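Local structure of octaprenyl-diphosphate synthase (Roseobacter denitrificans, 4JXN) at residues A16-S21 against H316-M321; S149-E154 against T181-S186; I251-K256 against A284-H289. The protein probably catalyses the magnesium-dependent addition of five isopentenyl units to farnesyl diphosphate, giving all-trans-octaprenyl diphosphate, a precursor of quinone side chains. All blocks are in the same frame, centred on the assembly; numbering follows the deposited sequence.

Contact 1 of 3, residues A16-S21 against H316-M321; sequences AAYLES and HPVKDM
The meeting of Tyr-18 with Val-318 and Met-321 is an apolar helix-helix contact near the protein surface, where helix 9-34 from the beginning of the chain lies against the start of its last modelled helix, 317-330. It illustrates how one aromatic side chain can span the gap between two segments whose backbones stay well apart: the nearest pair of CA atoms, those of Tyr-18 and Val-318, is 8.6 Å apart. With CG turned anti to the backbone N (chi1 178°), the tyrosine reaches across this gap, and two aliphatic groups meet it on the same side of its ring. Near the root of the side chain, Met-321 CE comes to 3.4 Å from Tyr-18 CB and also touches CG (3.6 Å). Farther out, Val-318 CG2 reaches Tyr-18 CE1 at 3.6 Å. Both approach obliquely, and both side chains cross the tyrosine at about a right angle. The sulfur adds a Met-aromatic contact, with Met-321 SD 4.7 Å from the centre of the Tyr-18 ring and 32° off its normal.

Beyond the hydroxyl lies the edge of the His-316 imidazole, whose CE1 is 4.4 Å from Tyr-18 OH, a loose approach. That ring has its own task, since His-316 is the N-cap residue of helix 317-330 and its ND1 accepts from Val-318 N at 3.0 Å, the donor being tilted out of the ring plane. Helix 57-68 covers the buried flank, its Ala-64 touching Val-318 and its Met-60 touching Leu-19. The contact thus joins the two ends of the chain beside a shared third helix, in keeping with the all-helical isoprenoid synthase fold, and combines a Met-aromatic pair with a side-chain N-cap.

Contact 2 of 3, residues S149-E154 against T181-S186; sequences SATIAE and TAALFS
Ala-183 is the first residue of segment 181-186 to meet segment 149-154, and its CA lies 6.6 Å from that of Ile-152, the nearest CA pair across the two segments. The two helical segments run nearly antiparallel, their axes 8.7 Å apart at closest approach with a signed crossing angle of -165°. Such spacing suits a small residue at the interface, and Ala-183 CB serves two neighbours at once: Thr-151 CG2 at 4.0 Å and Ile-152 CG1 at 4.2 Å. Thr-151 presents its methyl because CG2 stands anti to the backbone N, which turns OG1 back to the carbonyl oxygen of Asn-147 in its own helix.

Next comes Leu-184, whose CB is met at 4.3 Å by CD1, the end of the Ile-152 side chain. Leu-184 also packs on Ile-86 and His-87 of helix 75-94, while Ile-152 touches Thr-90 of that helix and lies about 4 Å, by its side chain, from an unidentified bound molecule, probably from the crystallisation liquor, though such molecules often mark pockets. Phe-185 and Ser-186 turn from this interface to helix 200-224, where they pack on Leu-213 and Phe-207.

Across helix 139-162, Ala-150 and Ala-153 pack against the second subunit. With methyls and methylenes meeting and no hydrogen bond between the segments, cohesion here rests on dispersion and burial of apolar surface.

Contact 3 of 3, residues I251-K256 against A284-H289; sequences IKAVAK and ALLHKH
Helix 248-254, close to its end, and the last turn of helix 278-288 bring Ala-253 and Leu-286 together with their CA atoms only 5.6 Å apart. The small alanine makes this possible, its CB meeting Leu-286 CD2 at 3.7 Å on the buried flank, where Trp-265 of helix 259-270 also packs on Ala-253. Nearer the surface, His-289, the first residue to leave helical geometry, lies under Lys-256 in a CH-pi contact: Lys-256 CB stands 3.9 Å from the centre of the imidazole, 18° off its normal. Lys-288 CD covers part of the opposite face, so the ring is sandwiched by the aliphatic portions of two lysines, while its NE2 is hydrogen-bonded to OE1 of Glu-261. Beyond CB the extended Lys-256 chain leads away from the ring to a water, which donates to His-289 O at 2.6 Å and accepts a weak bond from Lys-256 NZ at 3.3 Å. Were His-289 an alanine, Glu-261 would probably lose its imidazole partner and Lys-256 CB the ring face it packs on. The chemistry is layered, an apolar contact within and a lysine outside that packs through its CB while its ammonium group is met by solvent.

How the contacts relate
Chemistry diversifies outward, though all three contacts are partly buried. Contact 2 is the most central, its centre about 8 Å from that of the chain, and relies on aliphatic groups; the centres of contacts 1 and 3 lie about 20 and 25 Å out, where rings, a sulfur and a bridging water join in. Both outer contacts place a histidine at a helix boundary, before the helix in contact 1 and after it in contact 3. The three pairs share no helix and do not touch, yet neighbours connect them: helix 57-68 packs on contacts 1 and 2, and helix 170-196, part of contact 2, also touches segment 251-256. Along the chain, contact 1 encloses the other two.

Contact 1 of 3, residues A16-S21 against H316-M321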
loop_
_atom_site.group_PDB
_atom_site.type_symbol
_atom_site.label_atom_id
_atom_site.label_comp_id
_atom_site.label_asym_id
_atom_site.label_seq_id
_atom_site.Cartn_x
_atom_site.Cartn_y
_atom_site.Cartn_z
ATOM N N ALA A 16 26.245 11.627 10.533
ATOM C CA ALA A 16 26.497 10.679 9.445
ATOM C C ALA A 16 27.572 9.646 9.802
ATOM O O ALA A 16 27.355 8.437 9.661
ATOM C CB ALA A 16 26.913 11.439 8.187
ATOM N N ALA A 17 28.729 10.135 10.251
ATOM C CA ALA A 17 29.872 9.278 10.597
ATOM C C ALA A 17 29.576 8.365 11.787
ATOM O O ALA A 17 30.062 7.241 11.855
ATOM C CB ALA A 17 31.098 10.133 10.894
ATOM N N TYR A 18 28.784 8.848 12.731
ATOM C CA TYR A 18 28.400 8.027 13.876
ATOM C C TYR A 18 27.456 6.910 13.432
ATOM O O TYR A 18 27.573 5.778 13.879
ATOM C CB TYR A 18 27.743 8.895 14.939
ATOM C CG TYR A 18 27.264 8.143 16.156
ATOM C CD1 TYR A 18 26.012 7.539 16.173
ATOM C CD2 TYR A 18 28.048 8.056 17.300
ATOM C CE1 TYR A 18 25.560 6.849 17.283
ATOM C CE2 TYR A 18 27.602 7.369 18.421
ATOM C CZ TYR A 18 26.356 6.768 18.405
ATOM O OH TYR A 18 25.891 6.082 19.502
ATOM N N LEU A 19 26.536 7.235 12.530
ATOM C CA LEU A 19 25.546 6.278 12.055
ATOM C C LEU A 19 26.020 5.514 10.837
ATOM O O LEU A 19 25.275 4.693 10.300
ATOM C CB LEU A 19 24.259 7.011 11.692
ATOM C CG LEU A 19 23.569 7.644 12.884
ATOM C CD1 LEU A 19 22.423 8.522 12.406
ATOM C CD2 LEU A 19 23.088 6.563 13.846
ATOM N N GLU A 20 27.252 5.795 10.413
ATOM C CA GLU A 20 27.838 5.269 9.175
ATOM C C GLU A 20 27.544 3.792 8.935
ATOM O O GLU A 20 27.117 3.396 7.843
ATOM C CB GLU A 20 29.361 5.495 9.212
ATOM C CG GLU A 20 30.218 4.551 8.370
ATOM C CD GLU A 20 29.835 4.525 6.901
ATOM O OE1 GLU A 20 29.095 5.429 6.448
ATOM O OE2 GLU A 20 30.281 3.590 6.201
ATOM N N SER A 21 27.784 2.987 9.961
ATOM C CA SER A 21 27.754 1.542 9.829
ATOM C C SER A 21 26.311 1.041 9.749
ATOM O O SER A 21 25.981 0.193 8.921
ATOM C CB SER A 21 28.493 0.904 11.018
ATOM O OG SER A 21 27.855 1.227 12.239
ATOM N N HIS A 316 23.685 13.248 25.832
ATOM C CA HIS A 316 24.119 12.116 25.033
ATOM C C HIS A 316 24.569 12.619 23.655
ATOM O O HIS A 316 23.948 13.520 23.095
ATOM C CB HIS A 316 22.957 11.121 24.880
ATOM C CG HIS A 316 23.329 9.880 24.141
ATOM N ND1 HIS A 316 23.317 9.809 22.769
ATOM C CD2 HIS A 316 23.760 8.674 24.576
ATOM C CE1 HIS A 316 23.719 8.612 22.385
ATOM N NE2 HIS A 316 23.986 7.901 23.464
ATOM N N PRO A 317 25.640 12.040 23.097
ATOM C CA PRO A 317 26.190 12.545 21.822
ATOM C C PRO A 317 25.219 12.589 20.661
ATOM O O PRO A 317 25.360 13.424 19.775
ATOM C CB PRO A 317 27.317 11.563 21.497
ATOM C CG PRO A 317 27.671 10.938 22.807
ATOM C CD PRO A 317 26.430 10.923 23.642
ATOM N N VAL A 318 24.276 11.665 20.636
ATOM C CA VAL A 318 23.215 11.690 19.631
ATOM C C VAL A 318 22.218 12.800 19.921
ATOM O O VAL A 318 21.674 13.381 18.983
ATOM C CB VAL A 318 22.495 10.330 19.492
ATOM C CG1 VAL A 318 21.324 10.432 18.531
ATOM C CG2 VAL A 318 23.469 9.273 18.989
ATOM N N LYS A 319 21.991 13.103 21.200
ATOM C CA LYS A 319 21.148 14.250 21.584
ATOM C C LYS A 319 21.668 15.522 20.900
ATOM O O LYS A 319 20.895 16.326 20.375
ATOM C CB LYS A 319 21.102 14.428 23.117
ATOM C CG LYS A 319 19.933 15.260 23.640
ATOM C CD LYS A 319 20.136 15.649 25.099
ATOM C CE LYS A 319 19.204 16.772 25.538
ATOM N NZ LYS A 319 19.696 17.478 26.755
ATOM N N ASP A 320 22.988 15.667 20.885
ATOM C CA ASP A 320 23.648 16.830 20.306
ATOM C C ASP A 320 23.437 16.865 18.791
ATOM O O ASP A 320 23.129 17.911 18.231
ATOM C CB ASP A 320 25.163 16.797 20.603
ATOM C CG ASP A 320 25.500 16.938 22.099
ATOM O OD1 ASP A 320 24.624 17.290 22.918
ATOM O OD2 ASP A 320 26.675 16.705 22.453
ATOM N N MET A 321 23.628 15.713 18.147
ATOM C CA MET A 321 23.431 15.558 16.708
ATOM C C MET A 321 22.042 16.006 16.271
ATOM O O MET A 321 21.885 16.616 15.229
ATOM C CB MET A 321 23.621 14.092 16.324
ATOM C CG MET A 321 25.070 13.632 16.388
ATOM S SD MET A 321 25.229 11.830 16.391
ATOM C CE MET A 321 26.947 11.622 16.856
#

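Contact 2 of 3, residues S149-E154 against T181-S186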
loop_
_atom_site.group_PDB
_atom_site.type_symbol
_atom_site.label_atom_id
_atom_site.label_comp_id
_atom_site.label_asym_id
_atom_site.label_seq_id
_atom_site.Cartn_x
_atom_site.Cartn_y
_atom_site.Cartn_z
ATOM N N SER A 149 0.968 5.519 8.724
ATOM C CA SER A 149 0.599 5.205 7.347
ATOM C C SER A 149 -0.805 5.696 7.066
ATOM O O SER A 149 -1.112 6.126 5.957
ATOM C CB SER A 149 0.624 3.699 7.127
ATOM O OG SER A 149 -0.476 3.095 7.799
ATOM N N ALA A 150 -1.664 5.610 8.078
ATOM C CA ALA A 150 -3.016 6.143 7.963
ATOM C C ALA A 150 -2.947 7.652 7.765
ATOM O O ALA A 150 -3.511 8.170 6.806
ATOM C CB ALA A 150 -3.862 5.784 9.180
ATOM N N THR A 151 -2.229 8.343 8.648
ATOM C CA THR A 151 -2.071 9.795 8.542
ATOM C C THR A 151 -1.498 10.191 7.176
ATOM O O THR A 151 -2.019 11.092 6.506
ATOM C CB THR A 151 -1.214 10.353 9.694
ATOM O OG1 THR A 151 -1.758 9.906 10.944
ATOM C CG2 THR A 151 -1.208 11.882 9.685
ATOM N N ILE A 152 -0.460 9.491 6.737
ATOM C CA ILE A 152 0.192 9.845 5.479
ATOM C C ILE A 152 -0.798 9.785 4.326
ATOM O O ILE A 152 -0.996 10.777 3.605
ATOM C CB ILE A 152 1.395 8.933 5.181
ATOM C CG1 ILE A 152 2.509 9.192 6.201
ATOM C CG2 ILE A 152 1.918 9.161 3.763
ATOM C CD1 ILE A 152 3.398 7.994 6.443
ATOM N N ALA A 153 -1.425 8.623 4.167
ATOM C CA ALA A 153 -2.390 8.408 3.086
ATOM C C ALA A 153 -3.575 9.380 3.176
ATOM O O ALA A 153 -4.102 9.818 2.158
ATOM C CB ALA A 153 -2.875 6.968 3.095
ATOM N N GLU A 154 -3.966 9.719 4.402
ATOM C CA GLU A 154 -5.056 10.658 4.677
ATOM C C GLU A 154 -4.707 12.087 4.284
ATOM O O GLU A 154 -5.575 12.836 3.845
ATOM C CB GLU A 154 -5.398 10.608 6.168
ATOM C CG GLU A 154 -6.632 11.391 6.569
ATOM C CD GLU A 154 -7.093 11.099 7.996
ATOM O OE1 GLU A 154 -6.761 10.028 8.553
ATOM O OE2 GLU A 154 -7.810 11.947 8.566
ATOM N N THR A 181 4.381 14.866 5.260
ATOM C CA THR A 181 5.781 14.945 5.705
ATOM C C THR A 181 6.049 14.530 7.154
ATOM O O THR A 181 6.852 13.628 7.392
ATOM C CB THR A 181 6.356 16.364 5.502
ATOM O OG1 THR A 181 6.119 16.793 4.159
ATOM C CG2 THR A 181 7.861 16.389 5.759
ATOM N N ALA A 182 5.419 15.196 8.119
ATOM C CA ALA A 182 5.903 15.105 9.503
ATOM C C ALA A 182 5.611 13.753 10.160
ATOM O O ALA A 182 6.400 13.274 10.971
ATOM C CB ALA A 182 5.356 16.246 10.352
ATOM N N ALA A 183 4.488 13.144 9.799
ATOM C CA ALA A 183 4.055 11.889 10.410
ATOM C C ALA A 183 5.133 10.816 10.348
ATOM O O ALA A 183 5.360 10.105 11.346
ATOM C CB ALA A 183 2.771 11.386 9.769
ATOM N N LEU A 184 5.803 10.699 9.201
ATOM C CA LEU A 184 6.893 9.713 9.064
ATOM C C LEU A 184 8.124 10.081 9.893
ATOM O O LEU A 184 8.759 9.208 10.480
ATOM C CB LEU A 184 7.293 9.525 7.595
ATOM C CG LEU A 184 8.158 8.291 7.278
ATOM C CD1 LEU A 184 7.508 7.015 7.796
ATOM C CD2 LEU A 184 8.396 8.184 5.780
ATOM N N PHE A 185 8.469 11.369 9.931
ATOM C CA PHE A 185 9.547 11.842 10.805
ATOM C C PHE A 185 9.248 11.426 12.245
ATOM O O PHE A 185 10.063 10.783 12.917
ATOM C CB PHE A 185 9.668 13.373 10.774
ATOM C CG PHE A 185 10.489 13.925 9.629
ATOM C CD1 PHE A 185 10.155 13.661 8.306
ATOM C CD2 PHE A 185 11.554 14.785 9.880
ATOM C CE1 PHE A 185 10.900 14.201 7.269
ATOM C CE2 PHE A 185 12.290 15.330 8.844
ATOM C CZ PHE A 185 11.970 15.032 7.539
ATOM N N SER A 186 8.057 11.780 12.702
ATOM C CA SER A 186 7.696 11.591 14.092
ATOM C C SER A 186 7.587 10.098 14.396
ATOM O O SER A 186 7.919 9.659 15.492
ATOM C CB SER A 186 6.389 12.326 14.414
ATOM O OG SER A 186 5.324 11.864 13.591
#

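Contact 3 of 3, residues I251-K256 against A284-H289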
loop_
_atom_site.group_PDB
_atom_site.type_symbol
_atom_site.label_atom_id
_atom_site.label_comp_id
_atom_site.label_asym_id
_atom_site.label_seq_id
_atom_site.Cartn_x
_atom_site.Cartn_y
_atom_site.Cartn_z
ATOM N N ILE A 251 -0.736 30.899 1.216
ATOM C CA ILE A 251 -1.863 31.001 2.134
ATOM C C ILE A 251 -1.857 32.336 2.851
ATOM O O ILE A 251 -2.904 32.984 3.040
ATOM C CB ILE A 251 -1.829 29.872 3.194
ATOM C CG1 ILE A 251 -2.120 28.524 2.541
ATOM C CG2 ILE A 251 -2.848 30.129 4.303
ATOM C CD1 ILE A 251 -1.712 27.338 3.384
ATOM N N LYS A 252 -0.674 32.708 3.309
ATOM C CA LYS A 252 -0.501 33.950 4.021
ATOM C C LYS A 252 -0.746 35.160 3.101
ATOM O O LYS A 252 -1.230 36.198 3.560
ATOM C CB LYS A 252 0.905 34.002 4.616
ATOM C CG LYS A 252 1.101 33.131 5.845
ATOM C CD LYS A 252 2.371 33.537 6.583
ATOM C CE LYS A 252 2.657 32.659 7.796
ATOM N NZ LYS A 252 1.828 33.043 8.968
ATOM N N ALA A 253 -0.408 35.029 1.814
ATOM C CA ALA A 253 -0.692 36.099 0.833
ATOM C C ALA A 253 -2.186 36.216 0.567
ATOM O O ALA A 253 -2.775 37.299 0.703
ATOM C CB ALA A 253 0.053 35.857 -0.465
ATOM N N VAL A 254 -2.801 35.087 0.224
ATOM C CA VAL A 254 -4.233 35.038 -0.059
ATOM C C VAL A 254 -5.037 35.554 1.130
ATOM O O VAL A 254 -6.004 36.293 0.960
ATOM C CB VAL A 254 -4.686 33.613 -0.433
ATOM C CG1 VAL A 254 -6.206 33.537 -0.524
ATOM C CG2 VAL A 254 -4.041 33.168 -1.748
ATOM N N ALA A 255 -4.613 35.178 2.330
ATOM C CA ALA A 255 -5.254 35.614 3.562
ATOM C C ALA A 255 -5.380 37.122 3.685
ATOM O O ALA A 255 -6.207 37.606 4.454
ATOM C CB ALA A 255 -4.500 35.060 4.764
ATOM N N LYS A 256 -4.577 37.868 2.933
ATOM C CA LYS A 256 -4.630 39.333 2.970
ATOM C C LYS A 256 -5.090 39.977 1.662
ATOM O O LYS A 256 -5.024 41.206 1.497
ATOM C CB LYS A 256 -3.262 39.858 3.374
ATOM C CG LYS A 256 -3.066 39.787 4.875
ATOM C CD LYS A 256 -1.609 39.616 5.217
ATOM C CE LYS A 256 -1.323 39.961 6.665
ATOM N NZ LYS A 256 0.138 39.972 6.906
ATOM N N ALA A 284 5.645 39.422 -6.105
ATOM C CA ALA A 284 5.426 40.780 -5.608
ATOM C C ALA A 284 4.389 40.814 -4.472
ATOM O O ALA A 284 4.577 41.510 -3.481
ATOM C CB ALA A 284 4.978 41.690 -6.746
ATOM N N LEU A 285 3.286 40.078 -4.648
ATOM C CA LEU A 285 2.226 39.996 -3.646
ATOM C C LEU A 285 2.716 39.306 -2.368
ATOM O O LEU A 285 2.320 39.690 -1.268
ATOM C CB LEU A 285 0.978 39.286 -4.205
ATOM C CG LEU A 285 0.284 39.986 -5.383
ATOM C CD1 LEU A 285 -0.901 39.179 -5.877
ATOM C CD2 LEU A 285 -0.134 41.403 -5.022
ATOM N N LEU A 286 3.598 38.319 -2.508
ATOM C CA LEU A 286 4.183 37.649 -1.332
ATOM C C LEU A 286 4.953 38.647 -0.529
ATOM O O LEU A 286 4.781 38.732 0.697
ATOM C CB LEU A 286 5.142 36.511 -1.710
ATOM C CG LEU A 286 4.545 35.301 -2.428
ATOM C CD1 LEU A 286 5.589 34.209 -2.609
ATOM C CD2 LEU A 286 3.342 34.774 -1.671
ATOM N N HIS A 287 5.815 39.394 -1.222
ATOM C CA HIS A 287 6.659 40.401 -0.559
ATOM C C HIS A 287 5.802 41.514 0.038
ATOM O O HIS A 287 5.990 41.898 1.192
ATOM C CB HIS A 287 7.712 40.970 -1.520
ATOM C CG HIS A 287 8.764 39.980 -1.903
ATOM N ND1 HIS A 287 9.553 39.339 -0.972
ATOM C CD2 HIS A 287 9.138 39.494 -3.109
ATOM C CE1 HIS A 287 10.375 38.511 -1.590
ATOM N NE2 HIS A 287 10.143 38.586 -2.887
ATOM N N LYS A 288 4.835 41.983 -0.743
ATOM C CA LYS A 288 3.891 43.027 -0.328
ATOM C C LYS A 288 3.283 42.703 1.018
ATOM O O LYS A 288 3.096 43.585 1.844
ATOM C CB LYS A 288 2.778 43.141 -1.372
ATOM C CG LYS A 288 1.776 44.261 -1.171
ATOM C CD LYS A 288 0.675 44.147 -2.224
ATOM C CE LYS A 288 -0.311 45.304 -2.173
ATOM N NZ LYS A 288 -1.006 45.432 -0.861
ATOM N N HIS A 289 2.990 41.424 1.227
ATOM C CA HIS A 289 2.291 40.973 2.414
ATOM C C HIS A 289 3.186 40.263 3.424
ATOM O O HIS A 289 2.671 39.570 4.296
ATOM C CB HIS A 289 1.153 40.025 2.003
ATOM C CG HIS A 289 0.064 40.691 1.231
ATOM N ND1 HIS A 289 -0.587 41.818 1.686
ATOM C CD2 HIS A 289 -0.502 40.383 0.041
ATOM C CE1 HIS A 289 -1.501 42.179 0.806
ATOM N NE2 HIS A 289 -1.469 41.325 -0.201
HETATM O O HOH W 1 2.233 37.633 5.990
#